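PDB 5IE2: oxalate--CoA ligase from Arabidopsis thaliana, which is an AMP-binding enzyme of the ANL clan, pairing a large N-terminal region with a smaller C-terminal domain, and holds adenosine-5'-triphosphate in its ligand pocket. Local coordinates for residues F29-T32 with H33-H37; P261-H264 with Q265-D269; V363-G367 with P368-K372; L413-G417 with G418-S422. All coordinates share one frame; numbering follows the deposited sequence.

Interaction 1: residues F29-T32 with H33-H37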
loop_
_atom_site.group_PDB
_atom_site.type_symbol
_atom_site.label_atom_id
_atom_site.label_comp_id
_atom_site.label_asym_id
_atom_site.label_seq_id
_atom_site.Cartn_x
_atom_site.Cartn_y
_atom_site.Cartn_z
ATOM N N PHE A 29 7.386 -20.180 -11.970
ATOM C CA PHE A 29 5.968 -20.490 -12.268
ATOM C C PHE A 29 5.371 -19.531 -13.276
ATOM O O PHE A 29 5.752 -18.370 -13.278
ATOM C CB PHE A 29 5.098 -20.402 -10.986
ATOM C CG PHE A 29 5.328 -21.521 -9.988
ATOM C CD1 PHE A 29 5.187 -22.844 -10.369
ATOM C CD2 PHE A 29 5.655 -21.239 -8.695
ATOM C CE1 PHE A 29 5.377 -23.890 -9.439
ATOM C CE2 PHE A 29 5.834 -22.287 -7.745
ATOM C CZ PHE A 29 5.687 -23.601 -8.141
ATOM N N ASN A 30 4.409 -19.983 -14.092
ATOM C CA ASN A 30 3.680 -19.060 -14.981
ATOM C C ASN A 30 2.256 -19.589 -15.057
ATOM O O ASN A 30 1.987 -20.529 -15.800
ATOM C CB ASN A 30 4.270 -18.967 -16.413
ATOM C CG ASN A 30 5.622 -18.290 -16.442
ATOM O OD1 ASN A 30 5.703 -17.071 -16.568
ATOM N ND2 ASN A 30 6.694 -19.072 -16.294
ATOM N N LEU A 31 1.354 -19.030 -14.264
ATOM C CA LEU A 31 -0.023 -19.532 -14.210
ATOM C C LEU A 31 -0.905 -18.692 -15.110
ATOM O O LEU A 31 -0.807 -17.479 -15.077
ATOM C CB LEU A 31 -0.570 -19.466 -12.782
ATOM C CG LEU A 31 -0.093 -20.543 -11.775
ATOM C CD1 LEU A 31 1.393 -20.595 -11.642
ATOM C CD2 LEU A 31 -0.708 -20.208 -10.407
ATOM N N THR A 32 -1.780 -19.329 -15.880
ATOM C CA THR A 32 -2.833 -18.587 -16.592
ATOM C C THR A 32 -4.025 -18.227 -15.663
ATOM O O THR A 32 -4.124 -18.731 -14.558
ATOM C CB THR A 32 -3.413 -19.403 -17.746
ATOM O OG1 THR A 32 -4.024 -20.573 -17.188
ATOM C CG2 THR A 32 -2.338 -19.797 -18.765
ATOM N N HIS A 33 -4.919 -17.374 -16.141
ATOM C CA HIS A 33 -6.114 -17.043 -15.355
ATOM C C HIS A 33 -6.975 -18.273 -15.108
ATOM O O HIS A 33 -7.490 -18.427 -14.012
ATOM C CB HIS A 33 -6.921 -15.919 -16.056
ATOM C CG HIS A 33 -6.317 -14.561 -15.801
ATOM N ND1 HIS A 33 -6.576 -13.858 -14.648
ATOM C CD2 HIS A 33 -5.409 -13.828 -16.495
ATOM C CE1 HIS A 33 -5.866 -12.743 -14.645
ATOM N NE2 HIS A 33 -5.174 -12.682 -15.766
ATOM N N ALA A 34 -7.152 -19.160 -16.093
ATOM C CA ALA A 34 -7.985 -20.333 -15.822
ATOM C C ALA A 34 -7.349 -21.274 -14.806
ATOM O O ALA A 34 -8.025 -21.860 -13.936
ATOM C CB ALA A 34 -8.337 -21.138 -17.151
ATOM N N ARG A 35 -6.032 -21.446 -14.924
ATOM C CA ARG A 35 -5.350 -22.331 -14.012
ATOM C C ARG A 35 -5.419 -21.770 -12.572
ATOM O O ARG A 35 -5.643 -22.496 -11.595
ATOM C CB ARG A 35 -3.900 -22.485 -14.465
ATOM C CG ARG A 35 -3.043 -23.152 -13.438
ATOM C CD ARG A 35 -3.368 -24.661 -13.187
ATOM N NE ARG A 35 -2.283 -25.230 -12.358
ATOM C CZ ARG A 35 -2.353 -26.398 -11.710
ATOM N NH1 ARG A 35 -3.460 -27.155 -11.824
ATOM N NH2 ARG A 35 -1.323 -26.816 -10.963
ATOM N N LEU A 36 -5.170 -20.478 -12.463
ATOM C CA LEU A 36 -5.170 -19.842 -11.127
ATOM C C LEU A 36 -6.572 -19.939 -10.531
ATOM O O LEU A 36 -6.756 -20.270 -9.346
ATOM C CB LEU A 36 -4.699 -18.395 -11.275
ATOM C CG LEU A 36 -4.841 -17.525 -10.016
ATOM C CD1 LEU A 36 -4.072 -18.154 -8.872
ATOM C CD2 LEU A 36 -4.380 -16.052 -10.316
ATOM N N HIS A 37 -7.568 -19.631 -11.357
ATOM C CA HIS A 37 -8.950 -19.742 -10.906
ATOM C C HIS A 37 -9.280 -21.128 -10.359
ATOM O O HIS A 37 -9.920 -21.278 -9.297
ATOM C CB HIS A 37 -9.895 -19.366 -12.065
ATOM C CG HIS A 37 -11.339 -19.563 -11.738
ATOM N ND1 HIS A 37 -12.075 -18.629 -11.023
ATOM C CD2 HIS A 37 -12.165 -20.618 -11.952
ATOM C CE1 HIS A 37 -13.308 -19.096 -10.847
ATOM N NE2 HIS A 37 -13.389 -20.292 -11.410
#

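Interaction 2: residues P261-H264 with Q265-D269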
loop_
_atom_site.group_PDB
_atom_site.type_symbol
_atom_site.label_atom_id
_atom_site.label_comp_id
_atom_site.label_asym_id
_atom_site.label_seq_id
_atom_site.Cartn_x
_atom_site.Cartn_y
_atom_site.Cartn_z
ATOM N N PRO A 261 7.514 6.140 -2.294
ATOM C CA PRO A 261 8.703 6.963 -2.591
ATOM C C PRO A 261 10.049 6.362 -2.115
ATOM O O PRO A 261 11.029 6.479 -2.853
ATOM C CB PRO A 261 8.421 8.266 -1.845
ATOM C CG PRO A 261 6.882 8.406 -1.991
ATOM C CD PRO A 261 6.391 6.955 -1.769
ATOM N N THR A 262 10.122 5.710 -0.959
ATOM C CA THR A 262 11.439 5.202 -0.537
ATOM C C THR A 262 11.944 4.082 -1.487
ATOM O O THR A 262 13.160 3.961 -1.762
ATOM C CB THR A 262 11.429 4.701 0.898
ATOM O OG1 THR A 262 10.415 3.699 1.045
ATOM C CG2 THR A 262 11.143 5.894 1.875
ATOM N N ILE A 263 11.007 3.293 -2.021
ATOM C CA ILE A 263 11.409 2.269 -2.982
ATOM C C ILE A 263 11.800 2.895 -4.328
ATOM O O ILE A 263 12.829 2.498 -4.932
ATOM C CB ILE A 263 10.280 1.208 -3.159
ATOM C CG1 ILE A 263 10.106 0.385 -1.885
ATOM C CG2 ILE A 263 10.556 0.298 -4.373
ATOM C CD1 ILE A 263 11.357 -0.468 -1.506
ATOM N N HIS A 264 11.030 3.877 -4.807
ATOM C CA HIS A 264 11.442 4.601 -6.011
ATOM C C HIS A 264 12.874 5.186 -5.839
ATOM O O HIS A 264 13.672 5.169 -6.772
ATOM C CB HIS A 264 10.481 5.754 -6.342
ATOM C CG HIS A 264 9.156 5.293 -6.854
ATOM N ND1 HIS A 264 9.038 4.450 -7.940
ATOM C CD2 HIS A 264 7.893 5.534 -6.421
ATOM C CE1 HIS A 264 7.752 4.228 -8.179
ATOM N NE2 HIS A 264 7.036 4.879 -7.275
ATOM N N GLN A 265 13.181 5.708 -4.651
ATOM C CA GLN A 265 14.544 6.262 -4.414
ATOM C C GLN A 265 15.612 5.175 -4.507
ATOM O O GLN A 265 16.708 5.425 -5.067
ATOM C CB GLN A 265 14.626 6.955 -3.057
ATOM C CG GLN A 265 13.892 8.323 -3.057
ATOM C CD GLN A 265 13.688 8.861 -1.655
ATOM O OE1 GLN A 265 12.906 8.295 -0.865
ATOM N NE2 GLN A 265 14.400 9.967 -1.316
ATOM N N ILE A 266 15.326 4.004 -3.957
ATOM C CA ILE A 266 16.293 2.887 -4.115
ATOM C C ILE A 266 16.509 2.481 -5.590
ATOM O O ILE A 266 17.659 2.208 -6.023
ATOM C CB ILE A 266 15.832 1.659 -3.282
ATOM C CG1 ILE A 266 15.905 2.044 -1.811
ATOM C CG2 ILE A 266 16.673 0.398 -3.607
ATOM C CD1 ILE A 266 15.330 1.053 -0.846
ATOM N N ILE A 267 15.419 2.450 -6.365
ATOM C CA ILE A 267 15.475 2.130 -7.803
ATOM C C ILE A 267 16.275 3.193 -8.544
ATOM O O ILE A 267 17.070 2.890 -9.449
ATOM C CB ILE A 267 14.058 2.032 -8.364
ATOM C CG1 ILE A 267 13.376 0.770 -7.785
ATOM C CG2 ILE A 267 14.037 2.049 -9.920
ATOM C CD1 ILE A 267 11.798 0.741 -8.065
ATOM N N LEU A 268 16.088 4.457 -8.150
ATOM C CA LEU A 268 16.886 5.555 -8.757
ATOM C C LEU A 268 18.369 5.455 -8.411
ATOM O O LEU A 268 19.229 5.662 -9.285
ATOM C CB LEU A 268 16.384 6.916 -8.327
ATOM C CG LEU A 268 15.105 7.329 -9.076
ATOM C CD1 LEU A 268 14.546 8.591 -8.410
ATOM C CD2 LEU A 268 15.408 7.608 -10.529
ATOM N N ASP A 269 18.663 5.131 -7.161
ATOM C CA ASP A 269 20.062 4.931 -6.744
ATOM C C ASP A 269 20.716 3.823 -7.603
ATOM O O ASP A 269 21.910 3.929 -8.034
ATOM C CB ASP A 269 20.173 4.501 -5.272
ATOM C CG ASP A 269 19.869 5.636 -4.248
ATOM O OD1 ASP A 269 19.924 6.854 -4.581
ATOM O OD2 ASP A 269 19.582 5.270 -3.073
#

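Interaction 3: residues V363-G367 with P368-K372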
loop_
_atom_site.group_PDB
_atom_site.type_symbol
_atom_site.label_atom_id
_atom_site.label_comp_id
_atom_site.label_asym_id
_atom_site.label_seq_id
_atom_site.Cartn_x
_atom_site.Cartn_y
_atom_site.Cartn_z
ATOM N N VAL A 363 -9.579 16.308 4.683
ATOM C CA VAL A 363 -10.121 15.521 3.583
ATOM C C VAL A 363 -11.110 14.500 4.149
ATOM O O VAL A 363 -10.740 13.751 5.066
ATOM C CB VAL A 363 -8.980 14.790 2.825
ATOM C CG1 VAL A 363 -9.555 14.019 1.651
ATOM C CG2 VAL A 363 -7.932 15.808 2.356
ATOM N N CYS A 364 -12.353 14.486 3.639
ATOM C CA CYS A 364 -13.357 13.465 3.997
ATOM C C CYS A 364 -13.808 12.742 2.728
ATOM O O CYS A 364 -13.911 13.373 1.675
ATOM C CB CYS A 364 -14.593 14.098 4.675
ATOM S SG CYS A 364 -14.035 15.036 6.165
ATOM N N ILE A 365 -14.085 11.448 2.852
ATOM C CA ILE A 365 -14.442 10.637 1.692
ATOM C C ILE A 365 -15.739 9.880 1.927
ATOM O O ILE A 365 -16.152 9.641 3.056
ATOM C CB ILE A 365 -13.331 9.619 1.344
ATOM C CG1 ILE A 365 -13.133 8.614 2.487
ATOM C CG2 ILE A 365 -12.024 10.425 1.093
ATOM C CD1 ILE A 365 -11.995 7.526 2.176
ATOM N N ARG A 366 -16.358 9.481 0.826
ATOM C CA ARG A 366 -17.537 8.660 0.936
ATOM C C ARG A 366 -17.655 7.798 -0.278
ATOM O O ARG A 366 -17.704 8.311 -1.402
ATOM C CB ARG A 366 -18.772 9.525 1.079
ATOM C CG ARG A 366 -20.034 8.638 1.067
ATOM C CD ARG A 366 -21.075 9.454 0.221
ATOM N NE ARG A 366 -21.963 10.010 1.124
ATOM C CZ ARG A 366 -22.962 10.903 0.969
ATOM N NH1 ARG A 366 -23.306 11.592 -0.139
ATOM N NH2 ARG A 366 -23.628 11.112 2.083
ATOM N N GLY A 367 -17.789 6.498 -0.067
ATOM C CA GLY A 367 -17.891 5.618 -1.235
ATOM C C GLY A 367 -17.921 4.155 -0.868
ATOM O O GLY A 367 -17.654 3.787 0.274
ATOM N N PRO A 368 -18.221 3.274 -1.850
ATOM C CA PRO A 368 -18.372 1.868 -1.507
ATOM C C PRO A 368 -17.036 1.152 -1.228
ATOM O O PRO A 368 -17.056 0.005 -0.802
ATOM C CB PRO A 368 -19.059 1.259 -2.750
ATOM C CG PRO A 368 -18.660 2.158 -3.897
ATOM C CD PRO A 368 -18.590 3.567 -3.235
ATOM N N ASN A 369 -15.914 1.836 -1.433
ATOM C CA ASN A 369 -14.588 1.295 -1.081
ATOM C C ASN A 369 -14.245 1.508 0.388
ATOM O O ASN A 369 -13.247 0.994 0.884
ATOM C CB ASN A 369 -13.513 2.001 -1.964
ATOM C CG ASN A 369 -13.602 3.534 -1.839
ATOM O OD1 ASN A 369 -14.628 4.153 -2.199
ATOM N ND2 ASN A 369 -12.566 4.148 -1.288
ATOM N N VAL A 370 -15.034 2.355 1.070
ATOM C CA VAL A 370 -14.672 2.753 2.429
ATOM C C VAL A 370 -15.171 1.739 3.454
ATOM O O VAL A 370 -16.299 1.230 3.345
ATOM C CB VAL A 370 -15.244 4.165 2.737
ATOM C CG1 VAL A 370 -14.846 4.641 4.123
ATOM C CG2 VAL A 370 -14.764 5.158 1.633
ATOM N N THR A 371 -14.333 1.437 4.436
ATOM C CA THR A 371 -14.746 0.541 5.514
ATOM C C THR A 371 -16.054 1.015 6.164
ATOM O O THR A 371 -16.325 2.218 6.240
ATOM C CB THR A 371 -13.653 0.391 6.595
ATOM O OG1 THR A 371 -14.063 -0.575 7.561
ATOM C CG2 THR A 371 -13.335 1.710 7.324
ATOM N N LYS A 372 -16.857 0.056 6.632
ATOM C CA LYS A 372 -18.066 0.418 7.376
ATOM C C LYS A 372 -17.724 0.911 8.779
ATOM O O LYS A 372 -18.526 1.581 9.442
ATOM C CB LYS A 372 -18.992 -0.802 7.492
ATOM C CG LYS A 372 -19.562 -1.202 6.154
ATOM C CD LYS A 372 -20.397 0.010 5.623
ATOM C CE LYS A 372 -21.120 -0.373 4.384
ATOM N NZ LYS A 372 -21.985 0.717 3.925
HETATM O O HOH W 1 -18.693 1.978 2.336
#

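Interaction 4: residues L413-G417 with G418-S422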
loop_
_atom_site.group_PDB
_atom_site.type_symbol
_atom_site.label_atom_id
_atom_site.label_comp_id
_atom_site.label_asym_id
_atom_site.label_seq_id
_atom_site.Cartn_x
_atom_site.Cartn_y
_atom_site.Cartn_z
ATOM N N LEU A 413 1.396 18.286 11.540
ATOM C CA LEU A 413 1.648 19.685 11.200
ATOM C C LEU A 413 2.345 20.358 12.371
ATOM O O LEU A 413 2.042 20.074 13.546
ATOM C CB LEU A 413 0.373 20.436 10.869
ATOM C CG LEU A 413 -0.459 19.871 9.704
ATOM C CD1 LEU A 413 -1.666 20.773 9.425
ATOM C CD2 LEU A 413 0.388 19.762 8.462
ATOM N N ILE A 414 3.256 21.269 12.073
ATOM C CA ILE A 414 4.068 21.864 13.127
ATOM C C ILE A 414 3.567 23.234 13.506
ATOM O O ILE A 414 3.556 24.156 12.699
ATOM C CB ILE A 414 5.534 21.897 12.675
ATOM C CG1 ILE A 414 5.990 20.482 12.380
ATOM C CG2 ILE A 414 6.409 22.541 13.727
ATOM C CD1 ILE A 414 7.331 20.399 11.703
ATOM N N ASN A 415 3.105 23.385 14.739
ATOM C CA ASN A 415 2.501 24.652 15.104
ATOM C C ASN A 415 3.496 25.588 15.811
ATOM O O ASN A 415 3.625 25.583 17.041
ATOM C CB ASN A 415 1.262 24.415 15.962
ATOM C CG ASN A 415 0.393 25.657 16.066
ATOM O OD1 ASN A 415 0.831 26.767 15.735
ATOM N ND2 ASN A 415 -0.851 25.480 16.516
ATOM N N ARG A 416 4.184 26.398 15.007
ATOM C CA ARG A 416 5.246 27.273 15.485
ATOM C C ARG A 416 4.732 28.688 15.722
ATOM O O ARG A 416 4.557 29.470 14.781
ATOM C CB ARG A 416 6.406 27.284 14.491
ATOM C CG ARG A 416 7.584 28.153 14.953
ATOM C CD ARG A 416 8.751 28.111 13.947
ATOM N NE ARG A 416 9.955 28.852 14.373
ATOM C CZ ARG A 416 10.079 30.176 14.303
ATOM N NH1 ARG A 416 9.054 30.913 13.906
ATOM N NH2 ARG A 416 11.206 30.774 14.665
ATOM N N GLY A 417 4.434 29.009 16.981
ATOM C CA GLY A 417 3.968 30.330 17.317
ATOM C C GLY A 417 2.749 30.792 16.547
ATOM O O GLY A 417 2.655 31.957 16.148
ATOM N N GLY A 418 1.823 29.881 16.303
ATOM C CA GLY A 418 0.615 30.235 15.577
ATOM C C GLY A 418 0.690 29.994 14.069
ATOM O O GLY A 418 -0.334 30.043 13.379
ATOM N N GLU A 419 1.888 29.728 13.548
ATOM C CA GLU A 419 2.009 29.412 12.129
ATOM C C GLU A 419 2.226 27.917 11.912
ATOM O O GLU A 419 3.114 27.349 12.517
ATOM C CB GLU A 419 3.158 30.202 11.515
ATOM C CG GLU A 419 2.951 31.698 11.606
ATOM C CD GLU A 419 2.122 32.238 10.446
ATOM O OE1 GLU A 419 1.561 31.423 9.669
ATOM O OE2 GLU A 419 1.995 33.479 10.337
ATOM N N LYS A 420 1.419 27.275 11.070
ATOM C CA LYS A 420 1.562 25.844 10.853
ATOM C C LYS A 420 2.527 25.563 9.697
ATOM O O LYS A 420 2.433 26.163 8.623
ATOM C CB LYS A 420 0.208 25.173 10.605
ATOM C CG LYS A 420 -0.776 25.383 11.752
ATOM C CD LYS A 420 -1.862 24.325 11.719
ATOM C CE LYS A 420 -2.683 24.351 13.000
ATOM N NZ LYS A 420 -3.140 25.751 13.276
ATOM N N ILE A 421 3.494 24.700 9.958
ATOM C CA ILE A 421 4.463 24.284 8.960
ATOM C C ILE A 421 4.135 22.886 8.487
ATOM O O ILE A 421 3.825 21.975 9.277
ATOM C CB ILE A 421 5.909 24.331 9.491
ATOM C CG1 ILE A 421 6.204 25.716 10.069
ATOM C CG2 ILE A 421 6.923 23.911 8.389
ATOM C CD1 ILE A 421 7.476 25.731 10.964
ATOM N N SER A 422 4.176 22.715 7.168
ATOM C CA SER A 422 4.001 21.400 6.550
ATOM C C SER A 422 5.303 20.648 6.405
ATOM O O SER A 422 6.159 21.050 5.621
ATOM C CB SER A 422 3.389 21.554 5.162
ATOM O OG SER A 422 3.551 20.346 4.441
#

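Interaction 1: residues F29-T32 with H33-H37
T32 is the N-cap of the helix that starts at H33, and its hydroxyl takes a bond from the backbone of R35 in the first helical turn. The bond from R35 N to T32 OG1 is 3.1 Å long and fairly straight, 160° at the hydrogen. It is made possible by a chi1 of 63° at T32, which sets OG1 between the residue's own N and carbonyl carbon and so turns it over the start of the helix. The side chains of T32 and R35 cross at about a right angle, and OG1 also lies 3.3 Å from R35 CB. One residue further on, L36 N donates to T32 O over 2.9 Å, opening the regular helical bonding. T32 thus accepts from two backbone N-H groups, once through its side chain and once through its carbonyl.

The corner joins strand 29-32, an outermost strand of a four-stranded mixed sheet, to helix 33-50, and the two short segments run nearly perpendicular, at 91°, with their axes 5.1 Å apart at closest. On the inner side of this bend L31 faces the helix. Its CD2 meets L36 CD1 at 4.2 Å, a methyl-to-methyl contact that the V67 and I71 side chains of helix 67-78 continue. L31 CG lies 4.3 Å from R35 CG, alongside the aliphatic base of the arginine. Beyond that the R35 chain bends at chi2 and leads away, to an NH2 bond with the carbonyl of S138. H33 starts away from strand 29-32; its buried side chain packs on A22 and V13, and NE2 is bonded to A230 O.

Interaction 2: residues P261-H264 with Q265-D269
P261 and Q265 form the first of four helical bonds in the opening turns of helix 261-273, the helix that connects strands 256-259 and 284-287 in a beta-alpha-beta unit. The backbone supplies most of the polar contact. Q265 N reaches P261 O at 2.9 Å, followed by I266 to T262, I267 to I263 and L268 to H264. Of these, the bond from I267 N to I263 O, 3.0 Å long, runs nearly along the C=O axis, whereas the other donors are tilted from the carbonyl planes.

Apolar contacts gather on one flank. I263 CG2 lies 3.9 Å from I267 CD1, the two side chains crossing obliquely, and I263 CD1 touches I266 CD1 at 4.3 Å. F240 lies against all three isoleucines.

The polar side chains point to partners elsewhere. H264 is hydrogen-bonded through ND1 to Y257 OH and through NE2 to R286 O, fixing the ring against the neighbouring strands. T262 OG1 is bonded to G499 O and Q265 OE1 to Q438 NE2, so this end of the helix meets the C-terminal domain. The Q265 chain, extended beyond CG, runs back alongside the preceding turn, with OE1 3.4 Å from T262 CA.

Interaction 3: residues V363-G367 with P368-K372
The amide of N369 sets its oxygen over one face of the G367 carbonyl group, with OD1 3.6 Å from G367 C and almost straight above it. At one edge of the same peptide the P368 ring adjoins the glycine, its CD only 2.9 Å from G367 CA, as in a trans link to proline. V370 N approaches from the face that carries N369 OD1 and donates to G367 O over 3.1 Å, from 52° above the carbonyl plane. On the other side of that plane a water gives a hydrogen to G367 O at 2.9 Å and a second one to V370 O at 2.7 Å, so that it bridges the two carbonyls. G367 O is therefore gripped twice, once by backbone and once by solvent.

These residues form a type I beta turn, G367 to V370, that breaks off strand 361-366 of the six-stranded antiparallel sheet and leads the chain into the loop before helix 378-384. P368 and N369 occupy its two middle positions. The chi1 of N369 is 54°, which puts CG in the crowded position between N and the carbonyl carbon and turns the amide back over the glycine; ND2 is held by A317 O and Q343 OE1.

Apolar packing closes the turn against the strand. I365 CD1 meets V370 CG2 at 3.7 Å, the side chains crossing at a slant, and V370 CG2 also lies 3.5 Å from G367 O. F390 of the adjoining strand touches V370 as well. R366 points away from the turn, its guanidinium in a salt bridge with E344.

Interaction 4: residues L413-G417 with G418-S422
I414 and I421 are paired across a beta hairpin with a two-residue loop, strands 414-416 and 419-421 joined by a type I' turn from R416 to E419. The sequence matches the glycine-bearing core motif of ANL enzymes, at the start of the C-terminal domain. The two isoleucines bond each other's backbone in both directions, I421 N to I414 O at 2.8 Å and I414 N to I421 O at 2.9 Å, and R416 with E419 repeats the pattern next to the turn. G417 and G418, both with positive phi, fill its middle.

R416, I414 and I421 share one face of the hairpin. The R416 chain, with CG anti to N (chi1 -178°), is extended as far as NE and passes over I421, whose CD1 lies 4.0 Å from both R416 CB and R416 CD. Its guanidinium then leaves the hairpin for a salt bridge with E452 and a cation-pi contact with Y449. I414 CB and I421 CB stand 4.0 Å apart, and I453 of strand 450-459 packs on the pair. E419, on this face too, bends at chi2 so that its carboxylate leads away.

N415 and K420 occupy the other face as a non-hydrogen-bonded pair. At N415 a chi1 of -165° swings the amide toward the turn, where OD1 accepts a weak bond of 3.3 Å from G418 N. K420 bends at chi4 and slants across toward the same amide, leaving NZ 4.0 Å from N415 ND2, while further back K420 CD touches L413 CD1 at 4.2 Å.

In the fold
From the N terminus the four contacts follow one another in series; none nests in or crosses another, and each joins adjoining residues. Interaction 1 turns an edge strand into helix 33-50. Interaction 2 starts the helix between two parallel strands, with the P261 side chain about 7 Å from the bound adenosine-5'-triphosphate. Interaction 3 ends a strand of the antiparallel sheet, and interaction 4 closes a hairpin where the C-terminal domain begins. Interactions 2 and 3 lie on opposite sides of the chain's centre, 30 Å apart between centres. The closest approach is between interactions 3 and 4, about 10 Å at their nearest atoms; interactions 1 and 4 are farthest apart, with centres 53 Å from each other.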